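Local coordinates for putative angiotensinogen (Lampetra fluviatilis, PDB 5INW), which binds heparin, which promotes its inhibition of thrombin, and belongs to the serpin family of protease inhibitors, at residues Ala114-Val119 with Thr412-Met417; Gly118-Gly123 with Leu240-Val245; Pro110-Ser115 with Ile393-Val398; Lys173-Ser178 with Asn216-Lys221. The protein carries 1 engineered substitution. One frame throughout, in Å; residues are numbered along the deposited sequence.

Interaction 1. Residues Ala114-Val119 with Thr412-Met417; sequences ASALGV and TVVGIM
A116 of helix 110-122 meets T412 and V414 of strand 405-417, the cleaved reactive loop inserted into the central sheet. The contact is small, with 114 Å² buried in all. A116 supplies half of it, and its CB points toward the strand. T412 CG2 lies 3.6 Å from A116 CB. V414 CG2 lies 3.8 Å from the same A116 CB, so one methyl of the helix is shared by two methyls of the strand. With chi1 at -50° T412 keeps OG1 beside its backbone N, and CG2, anti to that N, goes to the helix. The hydroxyl is hydrogen-bonded to S112 OG, so the polar end of this buried threonine has a partner on the helix. In a cleaved serpin the inserted loop becomes the fourth strand of sheet A, and here helix 110-122, helix B of the fold, lies under it. V414 also touches V390 of strand 389-401 and I242 of strand 238-251, the strands flanking the insert. V413 points the other way, toward the opposite face of the sheet. The helix backbone stays well back, with 6.6 Å between A116 CA and T412 CA.

Interaction 2. Residues Gly118-Gly123 with Leu240-Val245; sequences GVVTAG and LVIVNV
I242 of strand 238-251 reaches across to V119 and V120 of helix 110-122. All the packing is concentrated on this one isoleucine, which gives 72 Å² of the 130 Å² buried. Its CD1 touches one methyl of each valine: I242 CD1 is 3.4 Å from V119 CG1 and 3.6 Å from V120 CG2. The root of the V119 side chain joins in, with V119 CB 3.8 Å from I242 CG2. V119 and I242 lie alongside each other, pointing opposite ways, whereas V120 meets the isoleucine at a slant. I242 is extended at its second torsion (chi2 160°), and this carries CD1 outward from the sheet to the valines. V119 has CG1 anti to its backbone N (chi1 176°), which puts that methyl against the isoleucine end.

Beyond this knot the contact is loose. The backbones stay apart, with V119 CA and I242 CA separated by 7.5 Å. A122 is partly exposed. T121 packs on helix 126-136 instead, while T121 OG1 is hydrogen-bonded to L117 O.

Strand 238-251 runs between strands 405-417 and 168-179. V119 also touches V176 of strand 168-179, and V120 and I242 both touch V414 of strand 405-417, so the end of the helix spans three adjacent strands.

Interaction 3. Residues Pro110-Ser115 with Ile393-Val398; sequences PLSIAS and ITHKSV
The first turns of helix 110-122 face strand 389-401 with I113 CA and H395 CA 7.5 Å apart, a distance bridged by side chains. H395 is the larger contributor, with 64 Å² covered. Its ring takes I113 over one face and S112 at the edge. I113 CD1 sits 3.8 Å from the H395 ring centroid and 20° off the ring normal, a CH-pi contact displaced toward the rim. I113 CG1 lies over the ND1 side, 3.2 Å from H395 ND1. S112 CB approaches near the ring plane, 4.0 Å from H395 CE1. The CB of H395 points to the helix, and CG anti to the backbone N (chi1 -175°) extends the ring that way.

Both ring nitrogens are held: H395 ND1 is hydrogen-bonded to T412 OG1 and H395 NE2 to the backbone N of S109. Together with the isoleucine on its face, these bonds fix the rotation of the ring. S112 OG is buried too, and is bonded to N244 OD1. One turn on from L111, S115 OG donates to L111 O at 2.8 Å. S115 N reaches that same oxygen from the opposite face of its carbonyl plane.

A polar cluster of helix B serine, strand asparagine and strand histidine under the middle of sheet A is characteristic of the shutter region of serpins, where sheet A parts to admit the loop; here T412 of the inserted strand joins the cluster.

Interaction 4. Residues Lys173-Ser178 with Asn216-Lys221; sequences KNVVFS and NAYIEK
F177, Y218 and V175 bury the most surface here, and I219 completes the group. F177 comes from strand 168-179 and has 55 Å² covered. It presents the edge of its ring to helix 208-221. F177 CE2 lies 4.0 Å from I219 CD1, and F177 CE1 lies 4.3 Å from Y218 CB, both near the ring plane. One face of the same ring rests on V175 from its own strand, with V175 CG1 3.5 Å above the plane and shifted toward the rim. F177 leaves the backbone with CG anti to the carbonyl carbon (chi1 -58°), and this swings the ring from the line of the strand to the helix.

Y218 has 50 Å² covered. Its CG is anti to the backbone N (chi1 -172°), and the ring hangs from the helix down to V175. V175 CG1 is 3.9 Å from Y218 CE2 and meets the ring obliquely. The V175 methyl therefore serves two rings, that of F177 beside it and that of Y218 on the helix. Contact across the two segments is wholly apolar. The axes of segments 173-178 and 216-221 run nearly antiparallel, at 156°, and approach to 10.3 Å.

Helix 208-221 is helix F of the serpin fold and lies across the face of sheet A opposite helix 110-122. V175 and F177 face helix F, while N174 and V176 touch S115 and V119 of helix 110-122 on the other face. F177 also packs on strand 200-203, and backbone bonds from V175 and F177 tie the strand to 238-251.

Interactions 3, 1 and 2 follow one another along helix 110-122, in that order, and each touches a different strand of sheet A: 389-401, 405-417 and 238-251, which are neighbours. The centres of interactions 1 and 2 are about 3 Å apart, and those of interactions 1 and 3 about 9 Å. Interaction 4 lies on the other face of the sheet, its centre about 13 Å from that of interaction 1, and uses the next strand, 168-179. Along the chain it is nested within the loops closed by the other three. Helix 110-122 bridges the inserted loop strand and both its neighbours from one face, while helix 208-221 covers the other, as in a cleaved serpin.

Interaction 1. Residues Ala114-Val119 with Thr412-Met417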
loop_
_atom_site.group_PDB
_atom_site.type_symbol
_atom_site.label_atom_id
_atom_site.label_comp_id
_atom_site.label_asym_id
_atom_site.label_seq_id
_atom_site.Cartn_x
_atom_site.Cartn_y
_atom_site.Cartn_z
ATOM N N ALA A 114 -0.696 7.599 0.952
ATOM C CA ALA A 114 -0.563 8.744 1.886
ATOM C C ALA A 114 0.551 9.712 1.464
ATOM O O ALA A 114 0.421 10.927 1.650
ATOM C CB ALA A 114 -0.337 8.267 3.304
ATOM N N SER A 115 1.641 9.158 0.921
ATOM C CA SER A 115 2.715 9.985 0.457
ATOM C C SER A 115 2.295 10.831 -0.711
ATOM O O SER A 115 2.626 12.024 -0.754
ATOM C CB SER A 115 3.897 9.159 0.051
ATOM O OG SER A 115 4.336 8.485 1.170
ATOM N N ALA A 116 1.613 10.228 -1.668
ATOM C CA ALA A 116 1.204 10.983 -2.825
ATOM C C ALA A 116 0.224 12.083 -2.406
ATOM O O ALA A 116 0.341 13.222 -2.849
ATOM C CB ALA A 116 0.628 10.079 -3.899
ATOM N N LEU A 117 -0.699 11.764 -1.508
ATOM C CA LEU A 117 -1.670 12.767 -1.030
ATOM C C LEU A 117 -1.079 13.826 -0.100
ATOM O O LEU A 117 -1.614 14.918 0.001
ATOM C CB LEU A 117 -2.793 12.077 -0.289
ATOM C CG LEU A 117 -3.619 11.062 -1.082
ATOM C CD1 LEU A 117 -4.546 10.373 -0.103
ATOM C CD2 LEU A 117 -4.415 11.710 -2.191
ATOM N N GLY A 118 0.004 13.493 0.601
ATOM C CA GLY A 118 0.757 14.478 1.378
ATOM C C GLY A 118 1.304 15.545 0.460
ATOM O O GLY A 118 1.264 16.718 0.774
ATOM N N VAL A 119 1.789 15.145 -0.705
ATOM C CA VAL A 119 2.328 16.111 -1.652
ATOM C C VAL A 119 1.197 17.069 -2.119
ATOM O O VAL A 119 1.332 18.266 -2.129
ATOM C CB VAL A 119 2.981 15.406 -2.869
ATOM C CG1 VAL A 119 3.431 16.448 -3.881
ATOM C CG2 VAL A 119 4.193 14.557 -2.447
ATOM N N THR A 412 1.779 4.860 -6.734
ATOM C CA THR A 412 0.681 5.792 -6.800
ATOM C C THR A 412 1.081 6.950 -7.694
ATOM O O THR A 412 2.146 7.524 -7.534
ATOM C CB THR A 412 0.412 6.333 -5.436
ATOM O OG1 THR A 412 0.321 5.215 -4.544
ATOM C CG2 THR A 412 -0.852 7.173 -5.414
ATOM N N VAL A 413 0.196 7.290 -8.620
ATOM C CA VAL A 413 0.390 8.347 -9.577
ATOM C C VAL A 413 -0.777 9.335 -9.454
ATOM O O VAL A 413 -1.922 8.925 -9.489
ATOM C CB VAL A 413 0.482 7.778 -11.012
ATOM C CG1 VAL A 413 0.660 8.889 -12.033
ATOM C CG2 VAL A 413 1.644 6.867 -11.109
ATOM N N VAL A 414 -0.468 10.641 -9.421
ATOM C CA VAL A 414 -1.466 11.707 -9.349
ATOM C C VAL A 414 -1.245 12.631 -10.514
ATOM O O VAL A 414 -0.127 13.025 -10.769
ATOM C CB VAL A 414 -1.315 12.520 -8.065
ATOM C CG1 VAL A 414 -2.466 13.512 -7.928
ATOM C CG2 VAL A 414 -1.304 11.598 -6.839
ATOM N N GLY A 415 -2.291 12.964 -11.253
ATOM C CA GLY A 415 -2.120 13.846 -12.412
ATOM C C GLY A 415 -2.857 15.105 -12.099
ATOM O O GLY A 415 -4.027 15.035 -11.703
ATOM N N ILE A 416 -2.209 16.247 -12.281
ATOM C CA ILE A 416 -2.800 17.518 -11.972
ATOM C C ILE A 416 -2.949 18.325 -13.279
ATOM O O ILE A 416 -1.995 18.482 -13.993
ATOM C CB ILE A 416 -1.904 18.333 -11.000
ATOM C CG1 ILE A 416 -1.412 17.527 -9.799
ATOM C CG2 ILE A 416 -2.616 19.605 -10.493
ATOM C CD1 ILE A 416 -2.347 17.475 -8.636
ATOM N N MET A 417 -4.130 18.876 -13.550
ATOM C CA MET A 417 -4.427 19.688 -14.775
ATOM C C MET A 417 -5.037 21.052 -14.430
ATOM O O MET A 417 -5.405 21.307 -13.265
ATOM C CB MET A 417 -5.480 18.960 -15.636
ATOM C CG MET A 417 -5.061 17.663 -16.304
ATOM S SD MET A 417 -6.062 17.343 -17.774
ATOM C CE MET A 417 -7.681 18.008 -17.370
#

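Interaction 2. Residues Gly118-Gly123 with Leu240-Val245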
loop_
_atom_site.group_PDB
_atom_site.type_symbol
_atom_site.label_atom_id
_atom_site.label_comp_id
_atom_site.label_asym_id
_atom_site.label_seq_id
_atom_site.Cartn_x
_atom_site.Cartn_y
_atom_site.Cartn_z
ATOM N N GLY A 118 0.004 13.493 0.601
ATOM C CA GLY A 118 0.757 14.478 1.378
ATOM C C GLY A 118 1.304 15.545 0.460
ATOM O O GLY A 118 1.264 16.718 0.774
ATOM N N VAL A 119 1.789 15.145 -0.705
ATOM C CA VAL A 119 2.328 16.111 -1.652
ATOM C C VAL A 119 1.197 17.069 -2.119
ATOM O O VAL A 119 1.332 18.266 -2.129
ATOM C CB VAL A 119 2.981 15.406 -2.869
ATOM C CG1 VAL A 119 3.431 16.448 -3.881
ATOM C CG2 VAL A 119 4.193 14.557 -2.447
ATOM N N VAL A 120 0.058 16.506 -2.451
ATOM C CA VAL A 120 -1.111 17.287 -2.856
ATOM C C VAL A 120 -1.548 18.194 -1.704
ATOM O O VAL A 120 -1.976 19.337 -1.922
ATOM C CB VAL A 120 -2.292 16.348 -3.344
ATOM C CG1 VAL A 120 -3.582 17.129 -3.629
ATOM C CG2 VAL A 120 -1.909 15.587 -4.601
ATOM N N THR A 121 -1.470 17.669 -0.487
ATOM C CA THR A 121 -1.869 18.468 0.685
ATOM C C THR A 121 -1.005 19.710 0.827
ATOM O O THR A 121 -1.494 20.777 1.085
ATOM C CB THR A 121 -1.807 17.610 1.970
ATOM O OG1 THR A 121 -2.656 16.456 1.788
ATOM C CG2 THR A 121 -2.235 18.406 3.161
ATOM N N ALA A 122 0.288 19.530 0.603
ATOM C CA ALA A 122 1.257 20.591 0.663
ATOM C C ALA A 122 0.991 21.715 -0.283
ATOM O O ALA A 122 1.376 22.846 -0.015
ATOM C CB ALA A 122 2.639 20.027 0.400
ATOM N N GLY A 123 0.326 21.438 -1.386
ATOM C CA GLY A 123 -0.134 22.494 -2.290
ATOM C C GLY A 123 -1.606 22.914 -2.173
ATOM O O GLY A 123 -2.085 23.723 -2.976
ATOM N N LEU A 240 1.037 19.011 -13.535
ATOM C CA LEU A 240 1.979 18.226 -12.719
ATOM C C LEU A 240 1.583 16.772 -12.652
ATOM O O LEU A 240 0.416 16.441 -12.856
ATOM C CB LEU A 240 2.032 18.702 -11.280
ATOM C CG LEU A 240 2.675 20.036 -10.985
ATOM C CD1 LEU A 240 1.587 21.117 -11.003
ATOM C CD2 LEU A 240 3.417 19.968 -9.642
ATOM N N VAL A 241 2.568 15.933 -12.320
ATOM C CA VAL A 241 2.368 14.523 -12.025
ATOM C C VAL A 241 3.165 14.188 -10.783
ATOM O O VAL A 241 4.351 14.410 -10.781
ATOM C CB VAL A 241 2.858 13.645 -13.181
ATOM C CG1 VAL A 241 2.642 12.171 -12.860
ATOM C CG2 VAL A 241 2.081 14.004 -14.410
ATOM N N ILE A 242 2.529 13.626 -9.763
ATOM C CA ILE A 242 3.171 13.257 -8.500
ATOM C C ILE A 242 3.222 11.758 -8.471
ATOM O O ILE A 242 2.289 11.136 -8.850
ATOM C CB ILE A 242 2.317 13.722 -7.299
ATOM C CG1 ILE A 242 2.342 15.257 -7.218
ATOM C CG2 ILE A 242 2.794 13.153 -5.972
ATOM C CD1 ILE A 242 1.197 15.840 -6.421
ATOM N N VAL A 243 4.325 11.203 -8.002
ATOM C CA VAL A 243 4.554 9.748 -8.026
ATOM C C VAL A 243 5.124 9.314 -6.699
ATOM O O VAL A 243 6.087 9.890 -6.205
ATOM C CB VAL A 243 5.589 9.377 -9.112
ATOM C CG1 VAL A 243 6.094 7.964 -8.927
ATOM C CG2 VAL A 243 4.998 9.609 -10.487
ATOM N N ASN A 244 4.509 8.323 -6.101
ATOM C CA ASN A 244 5.169 7.553 -5.058
ATOM C C ASN A 244 5.308 6.136 -5.584
ATOM O O ASN A 244 4.377 5.567 -6.157
ATOM C CB ASN A 244 4.369 7.481 -3.747
ATOM C CG ASN A 244 5.051 6.618 -2.747
ATOM O OD1 ASN A 244 4.896 5.398 -2.743
ATOM N ND2 ASN A 244 5.951 7.218 -1.993
ATOM N N VAL A 245 6.468 5.581 -5.330
ATOM C CA VAL A 245 6.655 4.148 -5.381
ATOM C C VAL A 245 7.213 3.645 -4.055
ATOM O O VAL A 245 7.963 4.335 -3.390
ATOM C CB VAL A 245 7.606 3.721 -6.502
ATOM C CG1 VAL A 245 7.135 4.343 -7.776
ATOM C CG2 VAL A 245 9.029 4.149 -6.200
#

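Interaction 3. Residues Pro110-Ser115 with Ile393-Val398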
loop_
_atom_site.group_PDB
_atom_site.type_symbol
_atom_site.label_atom_id
_atom_site.label_comp_id
_atom_site.label_asym_id
_atom_site.label_seq_id
_atom_site.Cartn_x
_atom_site.Cartn_y
_atom_site.Cartn_z
ATOM N N PRO A 110 -1.027 1.609 1.918
ATOM C CA PRO A 110 -1.455 2.899 2.496
ATOM C C PRO A 110 -0.388 3.950 2.517
ATOM O O PRO A 110 -0.717 5.099 2.268
ATOM C CB PRO A 110 -1.880 2.548 3.929
ATOM C CG PRO A 110 -2.212 1.101 3.902
ATOM C CD PRO A 110 -1.314 0.492 2.835
ATOM N N LEU A 111 0.863 3.580 2.770
ATOM C CA LEU A 111 1.983 4.551 2.743
ATOM C C LEU A 111 2.177 5.257 1.412
ATOM O O LEU A 111 2.473 6.460 1.387
ATOM C CB LEU A 111 3.316 3.879 3.068
ATOM C CG LEU A 111 3.548 3.473 4.514
ATOM C CD1 LEU A 111 4.889 2.773 4.567
ATOM C CD2 LEU A 111 3.544 4.645 5.480
ATOM N N SER A 112 2.098 4.474 0.333
ATOM C CA SER A 112 2.291 5.012 -0.996
ATOM C C SER A 112 1.211 6.038 -1.272
ATOM O O SER A 112 1.500 7.141 -1.740
ATOM C CB SER A 112 2.232 3.931 -2.073
ATOM O OG SER A 112 2.549 4.475 -3.350
ATOM N N ILE A 113 -0.023 5.668 -0.954
ATOM C CA ILE A 113 -1.113 6.550 -1.217
ATOM C C ILE A 113 -1.061 7.789 -0.313
ATOM O O ILE A 113 -1.343 8.907 -0.755
ATOM C CB ILE A 113 -2.465 5.831 -1.117
ATOM C CG1 ILE A 113 -2.539 4.731 -2.169
ATOM C CG2 ILE A 113 -3.621 6.821 -1.391
ATOM C CD1 ILE A 113 -3.757 3.816 -2.040
ATOM N N ALA A 114 -0.696 7.599 0.952
ATOM C CA ALA A 114 -0.563 8.744 1.886
ATOM C C ALA A 114 0.551 9.712 1.464
ATOM O O ALA A 114 0.421 10.927 1.650
ATOM C CB ALA A 114 -0.337 8.267 3.304
ATOM N N SER A 115 1.641 9.158 0.921
ATOM C CA SER A 115 2.715 9.985 0.457
ATOM C C SER A 115 2.295 10.831 -0.711
ATOM O O SER A 115 2.626 12.024 -0.754
ATOM C CB SER A 115 3.897 9.159 0.051
ATOM O OG SER A 115 4.336 8.485 1.170
ATOM N N ILE A 393 -6.032 9.821 -10.138
ATOM C CA ILE A 393 -5.167 9.085 -9.206
ATOM C C ILE A 393 -5.244 7.571 -9.369
ATOM O O ILE A 393 -6.271 6.976 -9.124
ATOM C CB ILE A 393 -5.559 9.355 -7.759
ATOM C CG1 ILE A 393 -5.427 10.829 -7.444
ATOM C CG2 ILE A 393 -4.672 8.581 -6.810
ATOM C CD1 ILE A 393 -5.668 11.151 -5.975
ATOM N N THR A 394 -4.160 6.961 -9.797
ATOM C CA THR A 394 -4.136 5.523 -9.958
ATOM C C THR A 394 -3.327 4.952 -8.817
ATOM O O THR A 394 -2.599 5.672 -8.159
ATOM C CB THR A 394 -3.622 5.109 -11.364
ATOM O OG1 THR A 394 -2.427 5.816 -11.713
ATOM C CG2 THR A 394 -4.645 5.499 -12.382
ATOM N N HIS A 395 -3.545 3.678 -8.533
ATOM C CA HIS A 395 -2.752 2.937 -7.586
ATOM C C HIS A 395 -2.614 1.565 -8.150
ATOM O O HIS A 395 -3.556 0.997 -8.570
ATOM C CB HIS A 395 -3.383 2.884 -6.211
ATOM C CG HIS A 395 -2.511 2.219 -5.211
ATOM N ND1 HIS A 395 -1.475 2.867 -4.582
ATOM C CD2 HIS A 395 -2.442 0.935 -4.813
ATOM C CE1 HIS A 395 -0.832 2.016 -3.810
ATOM N NE2 HIS A 395 -1.406 0.840 -3.927
ATOM N N LYS A 396 -1.406 1.062 -8.200
ATOM C CA LYS A 396 -1.081 -0.229 -8.820
ATOM C C LYS A 396 -0.144 -0.957 -7.834
ATOM O O LYS A 396 0.763 -0.334 -7.240
ATOM C CB LYS A 396 -0.403 0.057 -10.151
ATOM C CG LYS A 396 -0.504 -1.031 -11.187
ATOM C CD LYS A 396 0.616 -2.092 -11.082
ATOM C CE LYS A 396 0.390 -3.260 -12.047
ATOM N NZ LYS A 396 1.672 -3.836 -12.529
ATOM N N SER A 397 -0.377 -2.242 -7.587
ATOM C CA SER A 397 0.466 -3.004 -6.632
ATOM C C SER A 397 0.654 -4.458 -6.995
ATOM O O SER A 397 -0.178 -5.010 -7.664
ATOM C CB SER A 397 -0.133 -2.902 -5.237
ATOM O OG SER A 397 -1.439 -3.433 -5.296
ATOM N N VAL A 398 1.748 -5.068 -6.561
ATOM C CA VAL A 398 2.032 -6.467 -6.844
ATOM C C VAL A 398 2.515 -7.226 -5.597
ATOM O O VAL A 398 3.269 -6.681 -4.813
ATOM C CB VAL A 398 3.119 -6.620 -7.904
ATOM C CG1 VAL A 398 3.242 -8.097 -8.337
ATOM C CG2 VAL A 398 2.832 -5.752 -9.102
#

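Interaction 4. Residues Lys173-Ser178 with Asn216-Lys221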
loop_
_atom_site.group_PDB
_atom_site.type_symbol
_atom_site.label_atom_id
_atom_site.label_comp_id
_atom_site.label_asym_id
_atom_site.label_seq_id
_atom_site.Cartn_x
_atom_site.Cartn_y
_atom_site.Cartn_z
ATOM N N LYS A 173 10.195 6.197 -2.670
ATOM C CA LYS A 173 10.665 7.323 -3.438
ATOM C C LYS A 173 9.460 8.115 -3.874
ATOM O O LYS A 173 8.557 7.573 -4.471
ATOM C CB LYS A 173 11.474 6.793 -4.637
ATOM C CG LYS A 173 12.352 7.810 -5.336
ATOM C CD LYS A 173 13.651 8.133 -4.597
ATOM C CE LYS A 173 14.162 9.549 -4.946
ATOM N NZ LYS A 173 13.445 10.662 -4.226
ATOM N N ASN A 174 9.447 9.400 -3.563
ATOM C CA ASN A 174 8.564 10.355 -4.214
ATOM C C ASN A 174 9.258 11.113 -5.336
ATOM O O ASN A 174 10.418 11.483 -5.237
ATOM C CB ASN A 174 8.091 11.387 -3.242
ATOM C CG ASN A 174 7.448 10.775 -2.051
ATOM O OD1 ASN A 174 6.400 10.096 -2.138
ATOM N ND2 ASN A 174 8.040 11.036 -0.905
ATOM N N VAL A 175 8.514 11.364 -6.403
ATOM C CA VAL A 175 9.000 12.141 -7.543
ATOM C C VAL A 175 7.893 13.036 -8.003
ATOM O O VAL A 175 6.736 12.608 -8.005
ATOM C CB VAL A 175 9.461 11.246 -8.702
ATOM C CG1 VAL A 175 10.041 12.097 -9.817
ATOM C CG2 VAL A 175 10.556 10.292 -8.219
ATOM N N VAL A 176 8.230 14.288 -8.303
ATOM C CA VAL A 176 7.263 15.254 -8.742
ATOM C C VAL A 176 7.717 15.890 -10.038
ATOM O O VAL A 176 8.754 16.595 -10.123
ATOM C CB VAL A 176 7.005 16.339 -7.673
ATOM C CG1 VAL A 176 6.050 17.406 -8.200
ATOM C CG2 VAL A 176 6.455 15.715 -6.368
ATOM N N PHE A 177 6.923 15.676 -11.068
ATOM C CA PHE A 177 7.169 16.318 -12.355
ATOM C C PHE A 177 6.276 17.546 -12.499
ATOM O O PHE A 177 5.113 17.522 -12.106
ATOM C CB PHE A 177 6.902 15.317 -13.487
ATOM C CG PHE A 177 7.719 14.082 -13.402
ATOM C CD1 PHE A 177 9.054 14.101 -13.782
ATOM C CD2 PHE A 177 7.147 12.878 -12.918
ATOM C CE1 PHE A 177 9.828 12.957 -13.736
ATOM C CE2 PHE A 177 7.931 11.700 -12.859
ATOM C CZ PHE A 177 9.291 11.751 -13.260
ATOM N N SER A 178 6.791 18.578 -13.137
ATOM C CA SER A 178 6.051 19.826 -13.331
ATOM C C SER A 178 6.151 20.327 -14.777
ATOM O O SER A 178 7.191 20.167 -15.436
ATOM C CB SER A 178 6.575 20.867 -12.329
ATOM O OG SER A 178 6.134 22.167 -12.641
ATOM N N ASN A 216 9.493 7.993 -17.161
ATOM C CA ASN A 216 9.776 6.612 -16.811
ATOM C C ASN A 216 11.233 6.347 -16.680
ATOM O O ASN A 216 11.636 5.656 -15.762
ATOM C CB ASN A 216 9.170 5.636 -17.790
ATOM C CG ASN A 216 7.679 5.507 -17.621
ATOM O OD1 ASN A 216 7.165 5.461 -16.502
ATOM N ND2 ASN A 216 6.959 5.470 -18.734
ATOM N N ALA A 217 12.029 6.900 -17.569
ATOM C CA ALA A 217 13.493 6.754 -17.492
ATOM C C ALA A 217 14.035 7.366 -16.193
ATOM O O ALA A 217 14.906 6.783 -15.574
ATOM C CB ALA A 217 14.148 7.427 -18.696
ATOM N N TYR A 218 13.517 8.528 -15.777
ATOM C CA TYR A 218 13.925 9.117 -14.500
ATOM C C TYR A 218 13.552 8.246 -13.326
ATOM O O TYR A 218 14.336 8.093 -12.396
ATOM C CB TYR A 218 13.297 10.488 -14.285
ATOM C CG TYR A 218 13.862 11.213 -13.057
ATOM C CD1 TYR A 218 14.983 12.065 -13.159
ATOM C CD2 TYR A 218 13.277 11.058 -11.803
ATOM C CE1 TYR A 218 15.469 12.747 -12.049
ATOM C CE2 TYR A 218 13.770 11.719 -10.708
ATOM C CZ TYR A 218 14.862 12.547 -10.826
ATOM O OH TYR A 218 15.322 13.177 -9.703
ATOM N N ILE A 219 12.339 7.696 -13.359
ATOM C CA ILE A 219 11.862 6.880 -12.259
ATOM C C ILE A 219 12.734 5.640 -12.139
ATOM O O ILE A 219 13.162 5.268 -11.038
ATOM C CB ILE A 219 10.381 6.542 -12.412
ATOM C CG1 ILE A 219 9.582 7.789 -12.177
ATOM C CG2 ILE A 219 9.941 5.481 -11.425
ATOM C CD1 ILE A 219 8.168 7.680 -12.668
ATOM N N GLU A 220 13.004 5.025 -13.279
ATOM C CA GLU A 220 13.814 3.823 -13.330
ATOM C C GLU A 220 15.237 4.066 -12.842
ATOM O O GLU A 220 15.768 3.250 -12.114
ATOM C CB GLU A 220 13.838 3.278 -14.751
ATOM C CG GLU A 220 14.364 1.867 -14.842
ATOM C CD GLU A 220 14.335 1.312 -16.248
ATOM O OE1 GLU A 220 13.236 1.335 -16.854
ATOM O OE2 GLU A 220 15.407 0.854 -16.730
ATOM N N LYS A 221 15.844 5.170 -13.258
ATOM C CA LYS A 221 17.188 5.553 -12.813
ATOM C C LYS A 221 17.254 5.569 -11.303
ATOM O O LYS A 221 18.095 4.921 -10.698
ATOM C CB LYS A 221 17.605 6.934 -13.425
ATOM C CG LYS A 221 18.121 6.850 -14.863
ATOM C CD LYS A 221 18.197 8.254 -15.456
ATOM C CE LYS A 221 18.783 8.251 -16.862
ATOM N NZ LYS A 221 19.540 9.512 -17.148
#